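Local atomic coordinates of cupin 2, conserved barrel domain protein (Novosphingobium aromaticivorans DSM 12444, PDB entry 3ES1), a protein that is of unknown function but folds as a cupin-like beta barrel that associates with a second copy of itself. Residues S9-V14 and D142-I147; Q15-G20 and K30-T35; S92-T97 and G132-W137. One frame throughout, in Å; residues are numbered along the deposited sequence. Where two conformers were deposited one is given.

Interaction 1 (S9-V14 and D142-I147); sequences SGLPPV and DKPCRI
Arg146 meets the backbone carbonyl of Pro12 end-on, a worked example of how a single arginine can hold an irregular N-terminal segment against a sheet. Its two terminal nitrogens donate to the same oxygen: NH1 of Arg146 lies 2.8 Å from Pro12 O, and NH2 of Arg146 3.0 Å from that Pro12 O. The oxygen sits almost exactly in the guanidinium plane, and neither bond is straight (150° and 142°), as expected when two N-H groups converge on one atom. With CG anti to its backbone N (chi1 176°), Arg146 reaches out from strand 145-153 before a bend at its third torsion turns the guanidinium toward Pro12.

Apolar contacts sandwich this group. Leu11 CB lies over one face, 3.4 Å from Arg146 NH2, and Val14 CG2 over the opposite face, 3.6 Å from Arg146 NH1. The leucine continues along the arginine, its CD1 3.8 Å from Arg146 CB, while Leu11 CG rests 3.8 Å from Pro144 CG. That proline carbon also packs against Ser9 O.

The charge is shared further: Asp85 forms a salt bridge with Arg146 NE and hydrogen-bonds Ser9 OG, which also takes a weak bond from Leu11 N. Replacing Arg146 with a leucine would probably leave Pro12 O without its two donors and Asp85 without its charged mate.

Because one guanidinium thus joins a carbonyl, a carboxylate and two apolar side chains, the segment before strand 14-21 is tied to the sheet by both polarity and packing, and Asp85 probably offsets the charge enclosed between Leu11 and Val14.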
ATOM      1  N   SER A   9       5.385 -14.757  14.104  1.00 19.45           N
ATOM      2  CA  SER A   9       4.183 -15.426  13.575  1.00 19.35           C
ATOM      3  C   SER A   9       4.575 -16.709  12.865  1.00 20.33           C
ATOM      4  O   SER A   9       3.723 -17.479  12.431  1.00 19.86           O
ATOM      5  CB  SER A   9       3.516 -14.543  12.531  1.00 19.84           C
ATOM      6  OG  SER A   9       4.495 -14.210  11.551  1.00 18.91           O
ATOM      7  N   GLY A  10       5.876 -16.912  12.737  1.00 20.84           N
ATOM      8  CA  GLY A  10       6.418 -18.059  11.975  1.00 20.69           C
ATOM      9  C   GLY A  10       6.594 -17.839  10.490  1.00 20.81           C
ATOM     10  O   GLY A  10       7.072 -18.741   9.755  1.00 22.09           O
ATOM     11  N   LEU A  11       6.222 -16.644  10.069  1.00 19.44           N
ATOM     12  CA  LEU A  11       6.392 -16.187   8.662  1.00 18.23           C
ATOM     13  C   LEU A  11       7.742 -15.489   8.424  1.00 18.20           C
ATOM     14  O   LEU A  11       8.391 -15.035   9.365  1.00 18.34           O
ATOM     15  CB  LEU A  11       5.256 -15.247   8.287  1.00 17.49           C
ATOM     16  CG  LEU A  11       3.846 -15.822   8.284  1.00 16.87           C
ATOM     17  CD1 LEU A  11       2.813 -14.745   7.959  1.00 15.28           C
ATOM     18  CD2 LEU A  11       3.778 -16.940   7.258  1.00 16.63           C
ATOM     19  N   PRO A  12       8.207 -15.463   7.172  1.00 18.74           N
ATOM     20  CA  PRO A  12       9.513 -14.857   6.848  1.00 18.06           C
ATOM     21  C   PRO A  12       9.637 -13.406   7.256  1.00 17.72           C
ATOM     22  O   PRO A  12       8.627 -12.713   7.347  1.00 19.10           O
ATOM     23  CB  PRO A  12       9.562 -14.950   5.315  1.00 18.48           C
ATOM     24  CG  PRO A  12       8.737 -16.110   4.976  1.00 20.36           C
ATOM     25  CD  PRO A  12       7.564 -16.022   5.960  1.00 18.78           C
ATOM     26  N   PRO A  13      10.864 -12.954   7.559  1.00 18.11           N
ATOM     27  CA  PRO A  13      11.050 -11.519   7.803  1.00 18.02           C
ATOM     28  C   PRO A  13      10.830 -10.759   6.525  1.00 18.26           C
ATOM     29  O   PRO A  13      10.785 -11.321   5.434  1.00 19.60           O
ATOM     30  CB  PRO A  13      12.508 -11.397   8.256  1.00 17.05           C
ATOM     31  CG  PRO A  13      13.205 -12.629   7.720  1.00 19.19           C
ATOM     32  CD  PRO A  13      12.125 -13.714   7.629  1.00 16.96           C
ATOM     33  N   VAL A  14      10.722  -9.456   6.676  1.00 18.34           N
ATOM     34  CA  VAL A  14      10.374  -8.563   5.569  1.00 18.33           C
ATOM     35  C   VAL A  14      11.574  -7.713   5.100  1.00 17.67           C
ATOM     36  O   VAL A  14      12.189  -7.021   5.868  1.00 17.89           O
ATOM     37  CB  VAL A  14       9.223  -7.632   6.018  1.00 18.73           C
ATOM     38  CG1 VAL A  14       8.837  -6.617   4.897  1.00 18.41           C
ATOM     39  CG2 VAL A  14       8.006  -8.455   6.536  1.00 17.05           C
ATOM     40  N   ASP A 142      -6.231 -21.837  10.444  1.00 21.16           N
ATOM     41  CA  ASP A 142      -5.165 -22.514  11.242  1.00 22.22           C
ATOM     42  C   ASP A 142      -3.762 -22.085  10.867  1.00 21.61           C
ATOM     43  O   ASP A 142      -2.779 -22.589  11.378  1.00 20.16           O
ATOM     44  CB  ASP A 142      -5.299 -24.027  11.102  1.00 23.32           C
ATOM     45  CG  ASP A 142      -6.603 -24.529  11.763  1.00 28.54           C
ATOM     46  OD1 ASP A 142      -6.994 -23.913  12.796  1.00 31.50           O
ATOM     47  OD2 ASP A 142      -7.251 -25.475  11.228  1.00 35.77           O
ATOM     48  N   LYS A 143      -3.674 -21.074  10.030  1.00 20.76           N
ATOM     49  CA  LYS A 143      -2.392 -20.547   9.622  1.00 20.65           C
ATOM     50  C   LYS A 143      -2.383 -19.035   9.813  1.00 20.30           C
ATOM     51  O   LYS A 143      -3.447 -18.421   9.726  1.00 18.78           O
ATOM     52  CB  LYS A 143      -2.163 -20.824   8.138  1.00 21.24           C
ATOM     53  CG  LYS A 143      -2.101 -22.282   7.717  1.00 25.88           C
ATOM     54  CD  LYS A 143      -1.984 -22.440   6.201  1.00 27.15           C
ATOM     55  N   PRO A 144      -1.180 -18.416  10.027  1.00 19.92           N
ATOM     56  CA  PRO A 144      -1.156 -16.952  10.116  1.00 20.34           C
ATOM     57  C   PRO A 144      -1.551 -16.292   8.774  1.00 19.23           C
ATOM     58  O   PRO A 144      -1.477 -16.891   7.720  1.00 19.63           O
ATOM     59  CB  PRO A 144       0.315 -16.623  10.501  1.00 20.84           C
ATOM     60  CG  PRO A 144       1.126 -17.847  10.023  1.00 21.12           C
ATOM     61  CD  PRO A 144       0.153 -19.005  10.255  1.00 21.06           C
ATOM     62  N   CYS A 145      -2.051 -15.082   8.888  1.00 19.43           N
ATOM     63  CA  CYS A 145      -2.374 -14.251   7.748  1.00 18.43           C
ATOM     64  C   CYS A 145      -1.600 -12.937   7.819  1.00 18.63           C
ATOM     65  O   CYS A 145      -1.677 -12.210   8.821  1.00 18.63           O
ATOM     66  CB  CYS A 145      -3.877 -13.928   7.765  1.00 18.56           C
ATOM     67  SG  CYS A 145      -4.377 -12.845   6.424  1.00 17.49           S
ATOM     68  N   ARG A 146      -0.847 -12.662   6.773  1.00 17.78           N
ATOM     69  CA  ARG A 146      -0.056 -11.428   6.663  1.00 17.12           C
ATOM     70  C   ARG A 146      -0.753 -10.427   5.770  1.00 17.20           C
ATOM     71  O   ARG A 146      -1.117 -10.717   4.639  1.00 16.55           O
ATOM     72  CB  ARG A 146       1.344 -11.697   6.124  1.00 15.83           C
ATOM     73  CG  ARG A 146       2.152 -10.414   5.918  1.00 15.96           C
ATOM     74  CD  ARG A 146       3.637 -10.677   5.691  1.00 17.85           C
ATOM     75  NE  ARG A 146       4.254 -11.098   6.940  1.00 16.95           N
ATOM     76  CZ  ARG A 146       5.511 -11.524   7.081  1.00 15.63           C
ATOM     77  NH1 ARG A 146       6.362 -11.601   6.051  1.00 16.27           N
ATOM     78  NH2 ARG A 146       5.912 -11.891   8.279  1.00 13.55           N
ATOM     79  N   ILE A 147      -0.918  -9.225   6.312  1.00 17.41           N
ATOM     80  CA  ILE A 147      -1.527  -8.125   5.578  1.00 17.48           C
ATOM     81  C   ILE A 147      -0.629  -6.889   5.634  1.00 18.21           C
ATOM     82  O   ILE A 147      -0.096  -6.539   6.663  1.00 15.46           O
ATOM     83  CB  ILE A 147      -2.965  -7.749   6.135  1.00 18.05           C
ATOM     84  CG1 ILE A 147      -3.877  -8.984   6.231  1.00 19.00           C
ATOM     85  CG2 ILE A 147      -3.630  -6.688   5.227  1.00 17.98           C
ATOM     86  CD1 ILE A 147      -5.189  -8.776   7.034  1.00 19.37           C
TER

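Interaction 2 (Q15-G20 and K30-T35); sequences QRVVTG and KSEDVT
Arg16 and Asp33 form the tight heart of this antiparallel strand pair. Arg16 N donates to Asp33 O at 2.8 Å, nearly straight (170°), and Asp33 N returns one to Arg16 O. On the face they share with Val18 and Ser31, Arg16 NE makes a salt bridge with Asp33 OD1 at 3.0 Å, meeting the syn lone pair. Asp33 holds its CG between backbone N and carbonyl carbon (chi1 61°), which brings the carboxylate over to the arginine; Thr35 OG1 donates to the other oxygen, OD2, which also pairs with Arg67. Val18 CG2 packs on one face of the Arg16 guanidinium, whose NH1 reaches Val50 O and Asp65. Water 1 donates to Arg16 O and Asp33 OD1 and accepts from Ser31 OG.

The pair belongs to the beta hairpin of strands 14-21 and 27-39, here with a classic bulge: Lys30 and Ser31 both face Val18, whose O accepts from Lys30 N at 2.7 Å and Ser31 N at 3.2 Å.

The fit relaxes at the exposed rim, where, beside Ser31, Lys30 leads its amine off to Glu63. The face of Gln15, Val17, Glu32 and Val34 turns to the second subunit; extended Gln15 gives NE2 to Glu32 OE2 at 3.0 Å, met on its anti side. Both continue to that chain, Gln15 OE1 to its Arg123 N and Glu32 to its Arg120, and Arg16 to Val18 join its strand in a parallel ladder.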
ATOM      1  N   GLN A  15      11.883  -7.813   3.818  1.00 17.67           N
ATOM      2  CA  GLN A  15      12.865  -6.941   3.153  1.00 17.30           C
ATOM      3  C   GLN A  15      12.254  -5.587   2.875  1.00 17.67           C
ATOM      4  O   GLN A  15      11.167  -5.484   2.286  1.00 18.42           O
ATOM      5  CB  GLN A  15      13.328  -7.587   1.816  1.00 17.62           C
ATOM      6  CG  GLN A  15      14.328  -6.763   0.987  1.00 19.67           C
ATOM      7  CD  GLN A  15      14.517  -7.335  -0.390  1.00 16.79           C
ATOM      8  OE1 GLN A  15      13.663  -8.117  -0.882  1.00 17.33           O
ATOM      9  NE2 GLN A  15      15.603  -6.928  -1.056  1.00 18.28           N
ATOM     10  N   ARG A  16      12.989  -4.556   3.279  1.00 17.55           N
ATOM     11  CA  ARG A  16      12.664  -3.156   3.021  1.00 18.31           C
ATOM     12  C   ARG A  16      13.807  -2.495   2.241  1.00 17.26           C
ATOM     13  O   ARG A  16      14.974  -2.560   2.642  1.00 16.76           O
ATOM     14  CB  ARG A  16      12.416  -2.403   4.336  1.00 17.76           C
ATOM     15  CG  ARG A  16      12.035  -0.898   4.149  1.00 19.91           C
ATOM     16  CD  ARG A  16      11.855  -0.195   5.492  1.00 20.21           C
ATOM     17  NE  ARG A  16      13.123   0.190   6.068  1.00 21.03           N
ATOM     18  CZ  ARG A  16      13.310   1.193   6.907  1.00 21.84           C
ATOM     19  NH1 ARG A  16      12.297   1.945   7.300  1.00 19.61           N
ATOM     20  NH2 ARG A  16      14.528   1.443   7.332  1.00 23.87           N
ATOM     21  N   VAL A  17      13.453  -1.894   1.125  1.00 17.40           N
ATOM     22  CA  VAL A  17      14.410  -1.174   0.292  1.00 17.51           C
ATOM     23  C   VAL A  17      13.959   0.247   0.173  1.00 17.37           C
ATOM     24  O   VAL A  17      12.867   0.514  -0.318  1.00 19.79           O
ATOM     25  CB  VAL A  17      14.562  -1.808  -1.131  1.00 18.82           C
ATOM     26  CG1 VAL A  17      15.436  -0.898  -2.036  1.00 16.90           C
ATOM     27  CG2 VAL A  17      15.110  -3.274  -1.060  1.00 18.10           C
ATOM     28  N   VAL A  18      14.811   1.170   0.571  1.00 17.46           N
ATOM     29  CA  VAL A  18      14.469   2.618   0.552  1.00 16.86           C
ATOM     30  C   VAL A  18      15.370   3.396  -0.372  1.00 16.66           C
ATOM     31  O   VAL A  18      16.587   3.307  -0.278  1.00 17.01           O
ATOM     32  CB  VAL A  18      14.583   3.252   1.947  1.00 17.35           C
ATOM     33  CG1 VAL A  18      14.151   4.759   1.910  1.00 16.29           C
ATOM     34  CG2 VAL A  18      13.776   2.449   2.984  1.00 15.84           C
ATOM     35  N   THR A  19      14.759   4.203  -1.247  1.00 16.50           N
ATOM     36  CA  THR A  19      15.505   4.997  -2.206  1.00 16.52           C
ATOM     37  C   THR A  19      15.640   6.437  -1.737  1.00 16.98           C
ATOM     38  O   THR A  19      15.010   6.849  -0.792  1.00 18.43           O
ATOM     39  CB  THR A  19      14.848   5.017  -3.621  1.00 15.40           C
ATOM     40  OG1 THR A  19      13.718   5.918  -3.671  1.00 16.24           O
ATOM     41  CG2 THR A  19      14.384   3.674  -4.030  1.00 14.11           C
ATOM     42  N   GLY A  20      16.544   7.145  -2.382  1.00 17.33           N
ATOM     43  CA  GLY A  20      16.776   8.560  -2.066  1.00 18.65           C
ATOM     44  C   GLY A  20      17.669   9.200  -3.108  1.00 19.01           C
ATOM     45  O   GLY A  20      18.009   8.573  -4.106  1.00 18.05           O
ATOM     46  N   LYS A  30      19.160   4.068  -0.440  1.00 20.37           N
ATOM     47  CA  LYS A  30      19.362   4.768   0.834  1.00 21.68           C
ATOM     48  C   LYS A  30      19.606   3.768   1.955  1.00 21.63           C
ATOM     49  O   LYS A  30      20.498   3.947   2.766  1.00 21.30           O
ATOM     50  CB  LYS A  30      18.162   5.664   1.146  1.00 22.68           C
ATOM     51  CG  LYS A  30      18.311   6.540   2.402  1.00 27.74           C
ATOM     52  CD  LYS A  30      17.127   7.472   2.665  1.00 31.10           C
ATOM     53  CE  LYS A  30      17.123   7.934   4.133  1.00 33.21           C
ATOM     54  NZ  LYS A  30      17.775   9.271   4.356  1.00 31.38           N
ATOM     55  N   SER A  31      18.814   2.701   1.967  1.00 21.20           N
ATOM     56  CA  SER A  31      18.948   1.635   2.935  1.00 21.34           C
ATOM     57  C   SER A  31      18.235   0.362   2.500  1.00 21.41           C
ATOM     58  O   SER A  31      17.293   0.372   1.675  1.00 22.35           O
ATOM     59  CB  SER A  31      18.399   2.059   4.300  1.00 22.10           C
ATOM     60  OG  SER A  31      16.997   2.213   4.246  1.00 23.05           O
ATOM     61  N   GLU A  32      18.711  -0.731   3.060  1.00 20.70           N
ATOM     62  CA  GLU A  32      18.074  -2.039   2.883  1.00 20.73           C
ATOM     63  C   GLU A  32      18.220  -2.871   4.128  1.00 20.41           C
ATOM     64  O   GLU A  32      19.279  -2.877   4.757  1.00 20.37           O
ATOM     65  CB  GLU A  32      18.683  -2.767   1.699  1.00 20.55           C
ATOM     66  CG  GLU A  32      18.132  -4.181   1.431  1.00 19.84           C
ATOM     67  CD  GLU A  32      18.780  -4.860   0.229  1.00 20.69           C
ATOM     68  OE1 GLU A  32      19.823  -4.386  -0.273  1.00 23.47           O
ATOM     69  OE2 GLU A  32      18.283  -5.933  -0.177  1.00 20.58           O
ATOM     70  N   ASP A  33      17.149  -3.550   4.493  1.00 19.37           N
ATOM     71  CA  ASP A  33      17.148  -4.381   5.703  1.00 18.97           C
ATOM     72  C   ASP A  33      16.167  -5.503   5.555  1.00 19.15           C
ATOM     73  O   ASP A  33      15.216  -5.387   4.824  1.00 16.94           O
ATOM     74  CB  ASP A  33      16.805  -3.586   6.980  1.00 19.25           C
ATOM     75  CG  ASP A  33      15.424  -2.959   6.957  1.00 21.04           C
ATOM     76  OD1 ASP A  33      15.304  -1.823   6.485  1.00 24.03           O
ATOM     77  OD2 ASP A  33      14.454  -3.584   7.440  1.00 25.61           O
ATOM     78  N   VAL A  34      16.411  -6.583   6.301  1.00 18.37           N
ATOM     79  CA  VAL A  34      15.466  -7.698   6.378  1.00 18.58           C
ATOM     80  C   VAL A  34      15.165  -7.891   7.857  1.00 19.46           C
ATOM     81  O   VAL A  34      16.061  -8.237   8.626  1.00 19.13           O
ATOM     82  CB  VAL A  34      16.069  -9.008   5.771  1.00 17.78           C
ATOM     83  CG1 VAL A  34      15.168 -10.232   6.015  1.00 18.17           C
ATOM     84  CG2 VAL A  34      16.376  -8.813   4.269  1.00 20.28           C
ATOM     85  N   THR A  35      13.899  -7.665   8.226  1.00 19.84           N
ATOM     86  CA  THR A  35      13.462  -7.530   9.622  1.00 19.39           C
ATOM     87  C   THR A  35      12.173  -8.326   9.926  1.00 20.00           C
ATOM     88  O   THR A  35      11.223  -8.271   9.165  1.00 18.55           O
ATOM     89  CB  THR A  35      13.166  -6.041   9.933  1.00 19.86           C
ATOM     90  OG1 THR A  35      14.329  -5.273   9.612  1.00 22.40           O
ATOM     91  CG2 THR A  35      12.892  -5.817  11.407  1.00 19.53           C
TER
HETATM   92  O   HOH W   1      15.725  -0.503   4.413  1.00 26.51           O

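Interaction 3 (S92-T97 and G132-W137); sequences SPMHRT and GTNHLW
Met94, a selenomethionine, crosses Asn134 at about a right angle; its CG lies 3.5 Å from Asn134 OD1 in one of its two conformers, so this approach is tentative. The end of its bent chain turns toward Leu136, where the methyl fits too closely to be trusted. Asn134 carries CG anti to the backbone N (chi1 -160°), which swings the amide across to 92-97: OD1 lies 3.2 Å from His95 C without a hydrogen bond, while ND2 bonds Asp115. Arg96 lies across the asparagine; its NH1 bonds Pro165 O, and water 2 joins its NE to Asn134 N. Ser92 closes the other end: its N donates to Trp137 O at 2.8 Å, and its OG receives Trp137 N at 2.8 Å, almost straight (176°).

His95 and His135 exchange backbone bonds as one antiparallel bridge, His95 N to His135 O at 3.0 Å. Their rings lie obliquely side by side, and His135 ND1 donates to Thr133 O (2.7 Å), which lies in the ring plane and fixes the ring's rotation. His95 and His135 resemble histidines of the two cupin motifs, but Thr97 stands where the first usually has another, leaving a metal site at most a possibility in this cupin fold.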
ATOM      1  N   SER A  92      -8.507  -8.820  16.161  1.00 21.95           N
ATOM      2  CA  SER A  92      -8.062  -7.480  16.570  1.00 22.19           C
ATOM      3  C   SER A  92      -9.211  -6.798  17.325  1.00 22.78           C
ATOM      4  O   SER A  92     -10.339  -7.239  17.203  1.00 21.76           O
ATOM      5  CB  SER A  92      -7.602  -6.686  15.312  1.00 22.67           C
ATOM      6  OG  SER A  92      -8.705  -6.369  14.491  1.00 20.08           O
ATOM      7  N   PRO A  93      -8.909  -5.767  18.156  1.00 23.56           N
ATOM      8  CA  PRO A  93      -9.933  -4.924  18.701  1.00 23.89           C
ATOM      9  C   PRO A  93     -10.657  -4.150  17.627  1.00 23.35           C
ATOM     10  O   PRO A  93     -10.094  -3.754  16.623  1.00 23.68           O
ATOM     11  CB  PRO A  93      -9.157  -3.982  19.648  1.00 25.32           C
ATOM     12  CG  PRO A  93      -7.804  -4.475  19.702  1.00 24.50           C
ATOM     13  CD  PRO A  93      -7.580  -5.220  18.459  1.00 23.99           C
HETATM   14  N   MSE A  94     -11.951  -4.011  17.840  0.50 22.64           N
HETATM   15  CA  MSE A  94     -12.826  -3.272  16.959  0.50 22.41           C
HETATM   16  C   MSE A  94     -12.510  -1.801  17.164  0.50 22.45           C
HETATM   17  O   MSE A  94     -12.401  -1.334  18.304  0.50 20.81           O
HETATM   18  CB  MSE A  94     -14.280  -3.601  17.312  0.50 22.76           C
HETATM   19  CG  MSE A  94     -15.343  -2.804  16.595  0.50 22.62           C
HETATM   20 SE   MSE A  94     -15.764  -3.456  14.813  0.38 21.91          SE
HETATM   21  CE  MSE A  94     -16.067  -5.328  15.203  0.50 24.80           C
ATOM     22  N   HIS A  95     -12.310  -1.091  16.059  0.60 21.92           N
ATOM     23  CA  HIS A  95     -12.091   0.355  16.101  0.60 22.75           C
ATOM     24  C   HIS A  95     -12.211   1.037  14.754  0.60 22.22           C
ATOM     25  O   HIS A  95     -12.213   0.405  13.697  0.60 21.50           O
ATOM     26  CB  HIS A  95     -10.741   0.723  16.750  0.60 23.58           C
ATOM     27  CG  HIS A  95      -9.548   0.566  15.849  0.60 27.63           C
ATOM     28  ND1 HIS A  95      -9.368  -0.524  15.025  0.60 33.68           N
ATOM     29  CD2 HIS A  95      -8.453   1.348  15.674  0.60 30.79           C
ATOM     30  CE1 HIS A  95      -8.235  -0.387  14.355  0.60 32.74           C
ATOM     31  NE2 HIS A  95      -7.661   0.738  14.732  0.60 32.70           N
ATOM     32  N   ARG A  96     -12.290   2.351  14.851  1.00 21.22           N
ATOM     33  CA  ARG A  96     -12.406   3.240  13.694  1.00 21.75           C
ATOM     34  C   ARG A  96     -11.295   4.258  13.752  1.00 20.62           C
ATOM     35  O   ARG A  96     -10.948   4.710  14.811  1.00 19.97           O
ATOM     36  CB  ARG A  96     -13.736   3.987  13.760  1.00 22.77           C
ATOM     37  CG  ARG A  96     -14.009   4.942  12.653  1.00 21.65           C
ATOM     38  CD  ARG A  96     -15.185   5.817  12.999  1.00 23.18           C
ATOM     39  NE  ARG A  96     -16.373   5.035  13.249  1.00 25.80           N
ATOM     40  CZ  ARG A  96     -17.106   5.081  14.352  1.00 27.33           C
ATOM     41  NH1 ARG A  96     -16.803   5.886  15.349  1.00 26.56           N
ATOM     42  NH2 ARG A  96     -18.171   4.299  14.450  1.00 29.29           N
ATOM     43  N   THR A  97     -10.734   4.607  12.600  1.00 18.94           N
ATOM     44  CA  THR A  97      -9.674   5.628  12.518  1.00 18.66           C
ATOM     45  C   THR A  97     -10.039   6.680  11.478  1.00 18.74           C
ATOM     46  O   THR A  97     -10.843   6.440  10.561  1.00 17.49           O
ATOM     47  CB  THR A  97      -8.249   5.035  12.170  1.00 19.31           C
ATOM     48  OG1 THR A  97      -8.276   4.371  10.883  1.00 19.51           O
ATOM     49  CG2 THR A  97      -7.751   4.010  13.251  1.00 19.64           C
ATOM     50  N   GLY A 132     -12.719   4.617   6.453  1.00 18.34           N
ATOM     51  CA  GLY A 132     -12.873   5.254   7.797  1.00 18.87           C
ATOM     52  C   GLY A 132     -13.938   4.572   8.628  1.00 18.59           C
ATOM     53  O   GLY A 132     -14.580   5.135   9.512  1.00 18.20           O
ATOM     54  N   THR A 133     -14.095   3.306   8.323  1.00 19.79           N
ATOM     55  CA  THR A 133     -15.093   2.447   8.974  1.00 19.48           C
ATOM     56  C   THR A 133     -14.644   1.694  10.215  1.00 20.36           C
ATOM     57  O   THR A 133     -13.535   1.123  10.290  1.00 20.61           O
ATOM     58  CB  THR A 133     -15.624   1.448   7.943  1.00 19.33           C
ATOM     59  OG1 THR A 133     -14.547   0.974   7.144  1.00 20.59           O
ATOM     60  CG2 THR A 133     -16.664   2.135   6.985  1.00 17.90           C
ATOM     61  N   ASN A 134     -15.557   1.659  11.175  1.00 19.31           N
ATOM     62  CA  ASN A 134     -15.456   0.722  12.305  1.00 19.79           C
ATOM     63  C   ASN A 134     -15.293  -0.719  11.805  1.00 19.81           C
ATOM     64  O   ASN A 134     -16.043  -1.185  10.933  1.00 18.83           O
ATOM     65  CB  ASN A 134     -16.685   0.847  13.221  1.00 19.92           C
ATOM     66  CG  ASN A 134     -16.429   0.312  14.584  1.00 23.31           C
ATOM     67  OD1 ASN A 134     -15.302   0.425  15.128  1.00 22.47           O
ATOM     68  ND2 ASN A 134     -17.473  -0.282  15.182  1.00 25.09           N
ATOM     69  N   HIS A 135     -14.257  -1.380  12.290  1.00 18.30           N
ATOM     70  CA  HIS A 135     -13.932  -2.776  11.873  1.00 19.02           C
ATOM     71  C   HIS A 135     -13.031  -3.536  12.841  1.00 18.88           C
ATOM     72  O   HIS A 135     -12.308  -2.958  13.667  1.00 18.83           O
ATOM     73  CB  HIS A 135     -13.198  -2.761  10.516  1.00 19.42           C
ATOM     74  CG  HIS A 135     -11.838  -2.146  10.616  1.00 18.98           C
ATOM     75  ND1 HIS A 135     -11.664  -0.780  10.707  1.00 19.36           N
ATOM     76  CD2 HIS A 135     -10.619  -2.701  10.832  1.00 20.14           C
ATOM     77  CE1 HIS A 135     -10.374  -0.518  10.853  1.00 22.64           C
ATOM     78  NE2 HIS A 135      -9.724  -1.665  10.963  1.00 19.01           N
ATOM     79  N   LEU A 136     -13.013  -4.853  12.662  1.00 19.78           N
ATOM     80  CA  LEU A 136     -11.961  -5.715  13.239  1.00 18.52           C
ATOM     81  C   LEU A 136     -11.517  -6.737  12.189  1.00 18.03           C
ATOM     82  O   LEU A 136     -12.229  -7.019  11.211  1.00 16.52           O
ATOM     83  CB  LEU A 136     -12.463  -6.427  14.539  1.00 19.85           C
ATOM     84  CG  LEU A 136     -13.586  -7.480  14.502  1.00 19.94           C
ATOM     85  CD1 LEU A 136     -13.086  -8.860  13.958  1.00 16.92           C
ATOM     86  CD2 LEU A 136     -14.188  -7.660  15.868  1.00 19.93           C
ATOM     87  N   TRP A 137     -10.336  -7.274  12.401  1.00 16.40           N
ATOM     88  CA  TRP A 137      -9.789  -8.371  11.591  1.00 16.44           C
ATOM     89  C   TRP A 137      -9.740  -9.662  12.426  1.00 17.76           C
ATOM     90  O   TRP A 137      -9.263  -9.651  13.551  1.00 16.40           O
ATOM     91  CB  TRP A 137      -8.374  -8.049  11.101  1.00 16.85           C
ATOM     92  CG  TRP A 137      -8.257  -6.769  10.352  1.00 14.81           C
ATOM     93  CD1 TRP A 137      -7.884  -5.572  10.864  1.00 15.50           C
ATOM     94  CD2 TRP A 137      -8.607  -6.527   8.981  1.00 17.29           C
ATOM     95  NE1 TRP A 137      -7.933  -4.586   9.907  1.00 13.99           N
ATOM     96  CE2 TRP A 137      -8.386  -5.133   8.739  1.00 18.69           C
ATOM     97  CE3 TRP A 137      -9.089  -7.326   7.941  1.00 18.82           C
ATOM     98  CZ2 TRP A 137      -8.593  -4.551   7.509  1.00 19.00           C
ATOM     99  CZ3 TRP A 137      -9.286  -6.742   6.716  1.00 15.10           C
ATOM    100  CH2 TRP A 137      -9.041  -5.363   6.507  1.00 16.14           C
TER
HETATM  101  O   HOH W   2     -17.788   3.386  11.289  1.00 16.53           O
HETATM  102  O   HOH W   3     -11.286   2.885  10.404  1.00 14.36           O
HETATM  103  O   HOH W   4     -13.272   7.474  10.212  1.00 23.16           O

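In the fold
Interaction 1 closes the longest loop, and interactions 2 and 3 lie in series within it, the hairpin pairing first, the loop 92-97 and the run into strand 136-138 later. Interactions 1 and 2 have centres about 20 Å apart and share the seven-stranded antiparallel sheet; they meet where Val14 N lies 2.8 Å from Thr35 O, a probable hydrogen bond. Interaction 3 is centred about 21 Å from interaction 1 and touches it through Ile147 CD1 packing on the Trp137 ring, strands 136-138 and 145-153 being consecutive. Interactions 2 and 3, centred about 30 Å apart on opposite sides of the chain's centre, both touch the second subunit, so the dimer brings hairpin and barrel surfaces together.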